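Local coordinates for protein aminofutalosine deaminase (Helicobacter pylori, PDB 7LKJ) that deaminates aminofutalosine by hydrolysis and probably also converts adenosine to inosine, using a metal ion held in its active site, at residues A189-H194 and K212-L217; H194-V199 and T220-S225. All blocks are in the same frame, centred on the assembly; numbering follows the deposited sequence.

Both contacts lie along the pairing of the neighbouring parallel strands 187-193 and 218-222 in the barrel of this metal-dependent hydrolase, their centres about 16 Å apart. Along the chain the segments alternate: 189-194, 194-199, 212-217, 220-225, with helix 201-214 filling most of the gap. Contact 1 sets strand 187-193 against the end of that helix and the turn leading into strand 218-222; contact 2 sets the loop after strand 187-193 against the end of strand 218-222, on the side of the barrel that carries the iron. His-194 belongs to both, and a probable hydrogen bond from Thr-220 OG1 to Val-193 O links them. One beta-alpha-beta unit is thus tied at its base and built into the metal site at its top.

Contact 1: A189-H194 and K212-L217; sequences AALAVH and KDSQSL
Ser-214, the last residue of helix 201-214, points its CB toward strand 187-193, and its OG makes a distant approach to Leu-191 CD1, 4.5 Å away. A small hydroxyl suits this place, because it can hydrogen-bond back to Leu-210 O in its own helix while the leucine methyl stays at the margin of contact. Gln-215 then takes a positive phi of 52° as the C-prime residue of a Schellman motif, which ends the helix and turns the chain back to the sheet. Ser-216 follows, its CB resting 3.5 Å from Ala-189 O and also close to the alpha carbon of Ala-190. With chi1 at 44°, its OG is set between backbone N and carbonyl carbon, facing Leu-191 CD1 at 4.2 Å and lying near the hydroxyl of Ser-214. Leu-217 makes the one backbone bond of the contact: Leu-191 N donates to Leu-217 O over 3.0 Å, almost straight at 173°. The CB of Leu-217 packs against Ala-190 CB at 3.8 Å, and the smallness of alanine lets the two backbones come this near. Strand 152-159 pairs with Ala-190 from the neighbouring position in the sheet, so the residue is enclosed in the barrel wall. Strand 187-193, helix 201-214 and the parallel strand 218-222 form the beta-alpha-beta crossover that is the repeating unit of the TIM barrel.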
loop_
_atom_site.group_PDB
_atom_site.type_symbol
_atom_site.label_atom_id
_atom_site.label_comp_id
_atom_site.label_asym_id
_atom_site.label_seq_id
_atom_site.Cartn_x
_atom_site.Cartn_y
_atom_site.Cartn_z
ATOM N N ALA A 189 -25.159 9.551 18.629
ATOM C CA ALA A 189 -25.565 10.395 17.514
ATOM C C ALA A 189 -24.708 11.652 17.468
ATOM O O ALA A 189 -24.484 12.295 18.499
ATOM C CB ALA A 189 -27.043 10.772 17.619
ATOM N N ALA A 190 -24.229 11.995 16.274
ATOM C CA ALA A 190 -23.430 13.191 16.062
ATOM C C ALA A 190 -23.926 13.891 14.803
ATOM O O ALA A 190 -24.874 13.444 14.151
ATOM C CB ALA A 190 -21.939 12.852 15.974
ATOM N N LEU A 191 -23.275 14.998 14.460
ATOM C CA LEU A 191 -23.672 15.819 13.328
ATOM C C LEU A 191 -22.426 16.241 12.569
ATOM O O LEU A 191 -21.360 16.437 13.157
ATOM C CB LEU A 191 -24.468 17.052 13.774
ATOM C CG LEU A 191 -25.938 16.808 14.118
ATOM C CD1 LEU A 191 -26.473 17.915 15.009
ATOM C CD2 LEU A 191 -26.772 16.684 12.858
ATOM N N ALA A 192 -22.567 16.385 11.253
ATOM C CA ALA A 192 -21.434 16.672 10.388
ATOM C C ALA A 192 -21.757 17.812 9.435
ATOM O O ALA A 192 -22.872 17.910 8.916
ATOM C CB ALA A 192 -21.022 15.430 9.586
ATOM N N VAL A 193 -20.766 18.673 9.218
ATOM C CA VAL A 193 -20.799 19.709 8.193
ATOM C C VAL A 193 -19.858 19.263 7.083
ATOM O O VAL A 193 -18.677 19.003 7.335
ATOM C CB VAL A 193 -20.390 21.079 8.755
ATOM C CG1 VAL A 193 -20.246 22.093 7.631
ATOM C CG2 VAL A 193 -21.399 21.553 9.787
ATOM N N HIS A 194 -20.382 19.162 5.861
ATOM C CA HIS A 194 -19.659 18.532 4.761
ATOM C C HIS A 194 -18.292 19.159 4.507
ATOM O O HIS A 194 -17.264 18.560 4.839
ATOM C CB HIS A 194 -20.491 18.577 3.479
ATOM C CG HIS A 194 -19.905 17.785 2.353
ATOM N ND1 HIS A 194 -19.084 18.345 1.397
ATOM C CD2 HIS A 194 -20.018 16.474 2.029
ATOM C CE1 HIS A 194 -18.718 17.415 0.533
ATOM N NE2 HIS A 194 -19.271 16.271 0.894
ATOM N N LYS A 212 -24.298 21.894 19.798
ATOM C CA LYS A 212 -24.200 22.406 21.162
ATOM C C LYS A 212 -25.470 22.115 21.951
ATOM O O LYS A 212 -25.408 21.698 23.113
ATOM C CB LYS A 212 -23.921 23.908 21.145
ATOM C CG LYS A 212 -22.504 24.289 20.752
ATOM C CD LYS A 212 -22.473 25.675 20.127
ATOM C CE LYS A 212 -21.087 26.295 20.204
ATOM N NZ LYS A 212 -20.309 25.786 21.367
ATOM N N ASP A 213 -26.634 22.338 21.334
ATOM C CA ASP A 213 -27.902 22.066 22.002
ATOM C C ASP A 213 -28.030 20.589 22.356
ATOM O O ASP A 213 -28.412 20.237 23.478
ATOM C CB ASP A 213 -29.065 22.510 21.113
ATOM C CG ASP A 213 -29.181 24.018 21.010
ATOM O OD1 ASP A 213 -28.516 24.723 21.799
ATOM O OD2 ASP A 213 -29.932 24.499 20.135
ATOM N N SER A 214 -27.714 19.710 21.410
ATOM C CA SER A 214 -27.807 18.275 21.630
ATOM C C SER A 214 -26.552 17.689 22.260
ATOM O O SER A 214 -26.535 16.490 22.562
ATOM C CB SER A 214 -28.093 17.557 20.305
ATOM O OG SER A 214 -26.986 17.654 19.424
ATOM N N GLN A 215 -25.517 18.501 22.472
ATOM C CA GLN A 215 -24.257 18.058 23.069
ATOM C C GLN A 215 -23.718 16.840 22.319
ATOM O O GLN A 215 -23.584 15.741 22.858
ATOM C CB GLN A 215 -24.430 17.775 24.562
ATOM C CG GLN A 215 -24.906 18.986 25.352
ATOM C CD GLN A 215 -25.175 18.671 26.810
ATOM O OE1 GLN A 215 -25.853 17.694 27.131
ATOM N NE2 GLN A 215 -24.649 19.502 27.702
ATOM N N SER A 216 -23.400 17.064 21.048
ATOM C CA SER A 216 -22.977 16.004 20.149
ATOM C C SER A 216 -21.688 16.406 19.448
ATOM O O SER A 216 -21.249 17.558 19.508
ATOM C CB SER A 216 -24.066 15.685 19.114
ATOM O OG SER A 216 -24.625 16.873 18.578
ATOM N N LEU A 217 -21.086 15.430 18.780
ATOM C CA LEU A 217 -19.799 15.626 18.131
ATOM C C LEU A 217 -19.971 16.230 16.743
ATOM O O LEU A 217 -21.000 16.055 16.085
ATOM C CB LEU A 217 -19.043 14.300 18.028
ATOM C CG LEU A 217 -18.190 13.834 19.212
ATOM C CD1 LEU A 217 -18.818 14.170 20.560
ATOM C CD2 LEU A 217 -17.918 12.341 19.107
#

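Contact 2: H194-V199 and T220-S225. With FE (Fe (III) ion), chain E.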
loop_
_atom_site.group_PDB
_atom_site.type_symbol
_atom_site.label_atom_id
_atom_site.label_comp_id
_atom_site.label_asym_id
_atom_site.label_seq_id
_atom_site.Cartn_x
_atom_site.Cartn_y
_atom_site.Cartn_z
ATOM N N HIS A 194 -20.382 19.162 5.861
ATOM C CA HIS A 194 -19.659 18.532 4.761
ATOM C C HIS A 194 -18.292 19.159 4.507
ATOM O O HIS A 194 -17.264 18.560 4.839
ATOM C CB HIS A 194 -20.491 18.577 3.479
ATOM C CG HIS A 194 -19.905 17.785 2.353
ATOM N ND1 HIS A 194 -19.084 18.345 1.397
ATOM C CD2 HIS A 194 -20.018 16.474 2.029
ATOM C CE1 HIS A 194 -18.718 17.415 0.533
ATOM N NE2 HIS A 194 -19.271 16.271 0.894
ATOM N N ALA A 195 -18.261 20.349 3.915
ATOM C CA ALA A 195 -17.004 20.953 3.499
ATOM C C ALA A 195 -17.186 22.463 3.430
ATOM O O ALA A 195 -18.322 22.954 3.429
ATOM C CB ALA A 195 -16.550 20.401 2.138
ATOM N N PRO A 196 -16.090 23.227 3.382
ATOM C CA PRO A 196 -16.206 24.677 3.168
ATOM C C PRO A 196 -16.662 25.064 1.769
ATOM O O PRO A 196 -16.871 26.257 1.520
ATOM C CB PRO A 196 -14.778 25.185 3.432
ATOM C CG PRO A 196 -14.146 24.130 4.267
ATOM C CD PRO A 196 -14.725 22.842 3.775
ATOM N N TYR A 197 -16.821 24.110 0.851
ATOM C CA TYR A 197 -17.313 24.408 -0.486
ATOM C C TYR A 197 -18.748 23.961 -0.709
ATOM O O TYR A 197 -19.318 24.267 -1.762
ATOM C CB TYR A 197 -16.407 23.761 -1.551
ATOM C CG TYR A 197 -16.213 22.259 -1.423
ATOM C CD1 TYR A 197 -17.228 21.370 -1.759
ATOM C CD2 TYR A 197 -15.002 21.733 -0.987
ATOM C CE1 TYR A 197 -17.049 20.001 -1.648
ATOM C CE2 TYR A 197 -14.814 20.365 -0.876
ATOM C CZ TYR A 197 -15.841 19.506 -1.206
ATOM O OH TYR A 197 -15.660 18.146 -1.096
ATOM N N SER A 198 -19.343 23.251 0.247
ATOM C CA SER A 198 -20.650 22.640 0.069
ATOM C C SER A 198 -21.714 23.168 1.018
ATOM O O SER A 198 -22.892 22.848 0.828
ATOM C CB SER A 198 -20.554 21.115 0.230
ATOM O OG SER A 198 -19.714 20.771 1.315
ATOM N N VAL A 199 -21.345 23.942 2.037
ATOM C CA VAL A 199 -22.277 24.358 3.077
ATOM C C VAL A 199 -22.180 25.867 3.260
ATOM O O VAL A 199 -21.091 26.399 3.507
ATOM C CB VAL A 199 -22.002 23.634 4.407
ATOM C CG1 VAL A 199 -22.661 24.367 5.553
ATOM C CG2 VAL A 199 -22.491 22.198 4.341
ATOM N N THR A 220 -16.003 17.212 10.139
ATOM C CA THR A 220 -16.058 17.993 8.914
ATOM C C THR A 220 -14.818 17.706 8.082
ATOM O O THR A 220 -13.748 17.401 8.617
ATOM C CB THR A 220 -16.186 19.497 9.209
ATOM O OG1 THR A 220 -16.678 20.176 8.047
ATOM C CG2 THR A 220 -14.850 20.101 9.625
ATOM N N HIS A 221 -14.987 17.780 6.765
ATOM C CA HIS A 221 -13.878 17.673 5.828
ATOM C C HIS A 221 -13.315 19.070 5.604
ATOM O O HIS A 221 -14.051 19.982 5.209
ATOM C CB HIS A 221 -14.332 17.055 4.506
ATOM C CG HIS A 221 -15.089 15.771 4.659
ATOM N ND1 HIS A 221 -16.352 15.710 5.208
ATOM C CD2 HIS A 221 -14.766 14.501 4.320
ATOM C CE1 HIS A 221 -16.771 14.458 5.209
ATOM N NE2 HIS A 221 -15.828 13.704 4.673
ATOM N N PHE A 222 -12.022 19.243 5.857
ATOM C CA PHE A 222 -11.398 20.558 5.806
ATOM C C PHE A 222 -10.162 20.524 4.921
ATOM O O PHE A 222 -9.322 19.630 5.060
ATOM C CB PHE A 222 -11.026 21.035 7.213
ATOM C CG PHE A 222 -10.485 22.434 7.257
ATOM C CD1 PHE A 222 -11.275 23.506 6.880
ATOM C CD2 PHE A 222 -9.189 22.677 7.679
ATOM C CE1 PHE A 222 -10.782 24.796 6.920
ATOM C CE2 PHE A 222 -8.688 23.964 7.723
ATOM C CZ PHE A 222 -9.487 25.026 7.342
ATOM N N LEU A 223 -10.055 21.523 4.039
ATOM C CA LEU A 223 -8.977 21.696 3.065
ATOM C C LEU A 223 -8.351 20.385 2.605
ATOM O O LEU A 223 -7.171 20.127 2.861
ATOM C CB LEU A 223 -7.906 22.623 3.645
ATOM C CG LEU A 223 -8.416 24.029 3.970
ATOM C CD1 LEU A 223 -7.301 24.904 4.516
ATOM C CD2 LEU A 223 -9.057 24.667 2.743
ATOM N N GLU A 224 -9.138 19.556 1.919
ATOM C CA GLU A 224 -8.667 18.266 1.436
ATOM C C GLU A 224 -7.977 18.356 0.079
ATOM O O GLU A 224 -7.235 17.437 -0.289
ATOM C CB GLU A 224 -9.850 17.289 1.365
ATOM C CG GLU A 224 -9.530 15.892 0.855
ATOM C CD GLU A 224 -10.776 15.064 0.611
ATOM O OE1 GLU A 224 -10.656 13.831 0.455
ATOM O OE2 GLU A 224 -11.879 15.649 0.580
ATOM N N SER A 225 -8.158 19.456 -0.649
ATOM C CA SER A 225 -7.672 19.576 -2.014
ATOM C C SER A 225 -6.991 20.922 -2.215
ATOM O O SER A 225 -7.171 21.860 -1.433
ATOM C CB SER A 225 -8.806 19.408 -3.030
ATOM O OG SER A 225 -10.015 19.956 -2.536
HETATM FE FE FE E . -14.791 11.693 4.127
#
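His-221 and His-194 meet through a single carbonyl oxygen, that of His-194, which receives two N-H groups of His-221. The backbone N of His-221 donates to His-194 O over 3.1 Å, from a position tilted 25° out of the carbonyl plane. From the ring, ND1 of His-221 adds a weak bond to His-194 O at 3.0 Å, the oxygen lying at the ring edge. Both donors can share this acceptor because CG of His-221 stands beside its own backbone N (chi1 -51°). On the far side of the imidazole, NE2 binds the iron(III) ion at 2.3 Å, and His-79 is a ligand of the same ion. The ring of His-194 turns elsewhere: its ND1 is hydrogen-bonded to Ser-198 OG within the loop, and it lies obliquely to the His-221 ring. Pro-196 carries the loop past the strand end. Lacking an N-H, it leaves His-221 O to be met by carbon, with Pro-196 CD 3.3 Å away and the CA-H of Ala-195 pointing at the same oxygen. Pro-196 CG touches Phe-222 CD1 at 3.9 Å, the two side chains crossing at about a right angle. Histidine thus serves with both ring nitrogens: the second-shell carbonyl and the iron together help to set the ring's rotation, consistent with a proton on ND1, which would leave the NE2 lone pair for the metal.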